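Local coordinates for type I modular polyketide synthase (Streptomyces albus subsp. albus, PDB 6IYT), which probably selects an extender unit such as ethylmalonyl from its coenzyme A thioester and transfers it to the acyl carrier protein during salinomycin assembly, at residues 209-213 with 374-379; 118-124 with 387-393. One frame throughout, in Å; residues are numbered along the deposited sequence.

Interaction 1 (209-213 with 374-379); sequences VVGHS and VSFEPV
Val374 lays its CG1 methyl squarely over the imidazole of His212, 3.4 Å from the ring centroid and only 2° off the ring normal, a textbook CH-pi contact. With that methyl anti to the backbone N (chi1 -170°), CG1 is the branch that covers the ring, while CG2 extends toward its rim and faces CB of Ser213. The Phe376 ring lies obliquely to the imidazole, planes at 50°, and Phe376 packs its CB against the same imidazole. This is the tight part. Further along, contact thins: Val210 and Val379 meet tip to tip through their CG1 methyls at 3.9 Å, and Val210 CG1 reaches Phe376 CE1 only at 4.3 Å. The looser side is the more exposed one: Ser375 points away, and Glu377 forms a salt bridge with Arg381. No hydrogen bond joins the two segments. The sequence around His212 and Ser213 fits the GxSxG nucleophile elbow of acyltransferases, and Ser213 OG is hydrogen-bonded to His320 NE2, consistent with a catalytic Ser-His pair. Around this contact, strand 208-211 runs beside strand 120-125, whose Val124 touches Phe376; Asn282 of strand 276-283 packs on His212 and Phe376, and Tyr348 of strand 347-348 touches Val210 and Val379.

Interaction 2 (118-124 with 387-393); sequences SGKTVFV and GFDVFVE
The Phe388 ring carries Lys120 CB over one face, 3.8 Å from the centroid and displaced toward the rim, and the bent lysine chain brings CE to 3.7 Å from Phe388 CZ. Val122 CB meets the same ring at CD2. Val122 also sends CG1 over the Phe391 face, 3.4 Å from CD2; chi1 of 53° sets that methyl between the backbone N and the carbonyl carbon, turned to the ring. Across the sheet, Phe123 and Val392 lie side by side, Val392 CB over the phenyl face. The backbones pair in parallel register, with a beta bulge where Lys120 O receives Val390 N and, weakly, Asp389 N. Beyond it the regular bonds resume, Val122 N to Val390 O at 2.8 Å and Val392 N to Val122 O at 3.0 Å. At the more exposed end the Asp389 carboxylate grips two successive amides: OD2 takes Ser118 N at 2.8 Å through its syn lone pair, nearly straight, and OD1 takes Gly119 N at 2.8 Å by a more bent bond, the donor 30° out of the carboxylate plane. The pair is the middle of the acyltransferase core's parallel sheet, between strands 416-418 and 208-211, the latter leading into the likely nucleophile elbow; helix 376-385 covers the Phe388 and Phe391 side, helix 181-200 the other.

How the interactions relate
Both contacts bear on the same parallel sheet, in which strand 120-125 of interaction 2 neighbours strand 208-211 of interaction 1; Val210 N probably donates a hydrogen bond to Phe123 O, and Val210 CG2 packs on Val122 CG2. Helix 376-385, whose start belongs to interaction 1, leads through Gly387, at a Schellman motif, into the strand of interaction 2. Interaction 1 is a largely buried contact made mainly by side chains, without hydrogen bonds between its segments, beside the likely nucleophile elbow. Interaction 2 is larger, 718 against 285 Å² buried, and is held by backbone hydrogen bonds, running from a buried core to an exposed end where a carboxylate binds the chain.

Interaction 1 (209-213 with 374-379)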
# COMPACT_ATOMS: atom_id res chain seq x y z
N VAL A 209 11.50 -4.12 3.07
CA VAL A 209 10.05 -4.26 3.14
C VAL A 209 9.60 -4.37 4.59
O VAL A 209 10.39 -4.72 5.45
CB VAL A 209 9.54 -5.50 2.40
CG1 VAL A 209 9.87 -5.42 0.92
CG2 VAL A 209 10.11 -6.77 3.03
N VAL A 210 8.38 -3.89 4.86
CA VAL A 210 7.75 -4.01 6.19
C VAL A 210 6.30 -4.34 6.01
O VAL A 210 5.61 -3.75 5.15
CB VAL A 210 7.86 -2.74 7.02
CG1 VAL A 210 7.36 -2.98 8.43
CG2 VAL A 210 9.27 -2.24 7.05
N GLY A 211 5.82 -5.31 6.76
CA GLY A 211 4.43 -5.71 6.70
C GLY A 211 3.74 -5.55 8.05
O GLY A 211 4.38 -5.56 9.12
N HIS A 212 2.42 -5.56 8.02
CA HIS A 212 1.60 -5.42 9.22
C HIS A 212 0.66 -6.64 9.29
O HIS A 212 -0.09 -6.89 8.35
CB HIS A 212 0.80 -4.13 9.13
CG HIS A 212 0.09 -3.78 10.38
ND1 HIS A 212 0.37 -2.62 11.10
CD2 HIS A 212 -0.84 -4.44 11.09
CE1 HIS A 212 -0.46 -2.54 12.12
NE2 HIS A 212 -1.23 -3.61 12.12
N SER A 213 0.83 -7.48 10.32
CA SER A 213 -0.02 -8.68 10.46
C SER A 213 0.13 -9.55 9.19
O SER A 213 1.21 -9.80 8.76
CB SER A 213 -1.46 -8.24 10.68
OG SER A 213 -2.26 -9.33 11.11
N VAL A 374 1.19 -6.07 16.88
CA VAL A 374 2.00 -5.55 15.78
C VAL A 374 2.75 -4.30 16.27
O VAL A 374 2.15 -3.24 16.48
CB VAL A 374 1.11 -5.20 14.57
CG1 VAL A 374 1.98 -4.90 13.34
CG2 VAL A 374 0.16 -6.35 14.25
N SER A 375 4.06 -4.38 16.24
CA SER A 375 4.89 -3.27 16.66
C SER A 375 5.27 -2.41 15.47
O SER A 375 6.41 -2.39 15.07
CB SER A 375 6.15 -3.78 17.35
OG SER A 375 5.81 -4.48 18.50
N PHE A 376 4.32 -1.71 14.88
CA PHE A 376 4.61 -1.03 13.62
C PHE A 376 5.31 0.34 13.88
O PHE A 376 6.36 0.63 13.29
CB PHE A 376 3.32 -0.87 12.79
CG PHE A 376 3.52 -0.15 11.48
CD1 PHE A 376 4.11 -0.80 10.40
CD2 PHE A 376 3.16 1.16 11.34
CE1 PHE A 376 4.27 -0.14 9.19
CE2 PHE A 376 3.32 1.83 10.13
CZ PHE A 376 3.87 1.16 9.05
N GLU A 377 4.78 1.12 14.84
CA GLU A 377 5.36 2.41 15.21
C GLU A 377 6.87 2.37 15.56
O GLU A 377 7.64 3.12 14.99
CB GLU A 377 4.56 3.07 16.34
CG GLU A 377 5.20 4.33 16.88
CD GLU A 377 4.49 4.84 18.14
OE1 GLU A 377 3.63 4.12 18.66
OE2 GLU A 377 4.78 5.97 18.58
N PRO A 378 7.31 1.39 16.38
CA PRO A 378 8.75 1.31 16.67
C PRO A 378 9.61 0.94 15.44
O PRO A 378 10.75 1.37 15.30
CB PRO A 378 8.86 0.23 17.74
CG PRO A 378 7.47 -0.04 18.21
CD PRO A 378 6.51 0.49 17.23
N VAL A 379 9.04 0.17 14.54
CA VAL A 379 9.74 -0.19 13.33
C VAL A 379 9.83 1.02 12.37
O VAL A 379 10.88 1.25 11.78
CB VAL A 379 9.08 -1.40 12.65
CG1 VAL A 379 9.67 -1.62 11.27
CG2 VAL A 379 9.26 -2.64 13.53

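Interaction 2 (118-124 with 387-393)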
# COMPACT_ATOMS: atom_id res chain seq x y z
N SER A 118 15.68 12.15 0.20
CA SER A 118 17.06 11.85 -0.24
C SER A 118 17.56 10.50 0.28
O SER A 118 18.73 10.13 0.04
CB SER A 118 18.02 12.97 0.21
OG SER A 118 17.98 13.16 1.62
N GLY A 119 16.66 9.70 0.85
CA GLY A 119 17.06 8.48 1.56
C GLY A 119 16.57 7.23 0.87
O GLY A 119 16.25 7.23 -0.32
N LYS A 120 16.51 6.15 1.64
CA LYS A 120 16.13 4.85 1.13
C LYS A 120 14.60 4.69 1.10
O LYS A 120 13.86 5.41 1.78
CB LYS A 120 16.76 3.78 1.97
CG LYS A 120 18.28 3.76 1.82
CD LYS A 120 18.95 3.11 3.02
CE LYS A 120 18.92 1.61 2.91
NZ LYS A 120 20.04 0.99 3.67
N THR A 121 14.17 3.67 0.36
CA THR A 121 12.74 3.41 0.08
C THR A 121 12.36 2.09 0.70
O THR A 121 13.09 1.09 0.54
CB THR A 121 12.48 3.31 -1.43
OG1 THR A 121 12.72 4.58 -2.06
CG2 THR A 121 11.07 2.87 -1.70
N VAL A 122 11.30 2.10 1.51
CA VAL A 122 10.74 0.89 2.03
C VAL A 122 9.31 0.70 1.56
O VAL A 122 8.56 1.66 1.49
CB VAL A 122 10.79 0.88 3.58
CG1 VAL A 122 10.15 2.13 4.17
CG2 VAL A 122 10.16 -0.36 4.13
N PHE A 123 8.98 -0.52 1.13
CA PHE A 123 7.60 -0.84 0.79
C PHE A 123 6.86 -1.38 1.99
O PHE A 123 7.38 -2.28 2.72
CB PHE A 123 7.50 -1.82 -0.36
CG PHE A 123 7.59 -1.17 -1.72
CD1 PHE A 123 8.47 -0.12 -1.96
CD2 PHE A 123 6.79 -1.59 -2.75
CE1 PHE A 123 8.51 0.50 -3.20
CE2 PHE A 123 6.85 -0.98 -4.01
CZ PHE A 123 7.72 0.06 -4.22
N VAL A 124 5.65 -0.88 2.15
CA VAL A 124 4.81 -1.13 3.32
C VAL A 124 3.58 -1.93 2.86
O VAL A 124 2.86 -1.52 1.97
CB VAL A 124 4.33 0.19 3.95
CG1 VAL A 124 3.43 -0.07 5.15
CG2 VAL A 124 5.52 1.06 4.33
N GLY A 387 17.80 5.56 7.83
CA GLY A 387 17.98 6.44 6.70
C GLY A 387 16.93 6.25 5.62
O GLY A 387 17.19 6.56 4.44
N PHE A 388 15.78 5.65 5.99
CA PHE A 388 14.60 5.55 5.08
C PHE A 388 13.75 6.81 5.18
O PHE A 388 13.38 7.23 6.26
CB PHE A 388 13.75 4.31 5.41
CG PHE A 388 14.41 3.01 5.08
CD1 PHE A 388 15.38 2.47 5.89
CD2 PHE A 388 14.10 2.35 3.88
CE1 PHE A 388 15.99 1.27 5.58
CE2 PHE A 388 14.70 1.17 3.56
CZ PHE A 388 15.69 0.64 4.39
N ASP A 389 13.49 7.46 4.04
CA ASP A 389 12.50 8.54 4.04
C ASP A 389 11.47 8.45 2.92
O ASP A 389 10.71 9.38 2.73
CB ASP A 389 13.18 9.94 4.05
CG ASP A 389 13.96 10.23 2.76
OD1 ASP A 389 14.03 9.34 1.88
OD2 ASP A 389 14.59 11.33 2.68
N VAL A 390 11.36 7.30 2.28
CA VAL A 390 10.32 7.09 1.30
C VAL A 390 9.63 5.80 1.69
O VAL A 390 10.24 4.73 1.64
CB VAL A 390 10.87 6.95 -0.17
CG1 VAL A 390 9.75 6.64 -1.15
CG2 VAL A 390 11.60 8.24 -0.60
N PHE A 391 8.35 5.91 2.00
CA PHE A 391 7.55 4.78 2.45
C PHE A 391 6.44 4.64 1.46
O PHE A 391 5.61 5.55 1.35
CB PHE A 391 6.94 5.05 3.83
CG PHE A 391 7.95 5.07 4.97
CD1 PHE A 391 8.84 6.12 5.11
CD2 PHE A 391 7.94 4.09 5.94
CE1 PHE A 391 9.70 6.18 6.20
CE2 PHE A 391 8.90 4.08 6.94
CZ PHE A 391 9.78 5.13 7.06
N VAL A 392 6.41 3.54 0.74
CA VAL A 392 5.38 3.35 -0.28
C VAL A 392 4.44 2.26 0.18
O VAL A 392 4.86 1.13 0.40
CB VAL A 392 6.01 2.94 -1.63
CG1 VAL A 392 4.93 2.55 -2.65
CG2 VAL A 392 6.92 4.03 -2.15
N GLU A 393 3.19 2.62 0.45
CA GLU A 393 2.22 1.63 0.88
C GLU A 393 1.57 0.99 -0.33
O GLU A 393 0.85 1.63 -1.08
CB GLU A 393 1.19 2.23 1.86
CG GLU A 393 0.25 1.18 2.45
CD GLU A 393 -0.87 1.77 3.26
OE1 GLU A 393 -0.58 2.58 4.16
OE2 GLU A 393 -2.05 1.35 3.05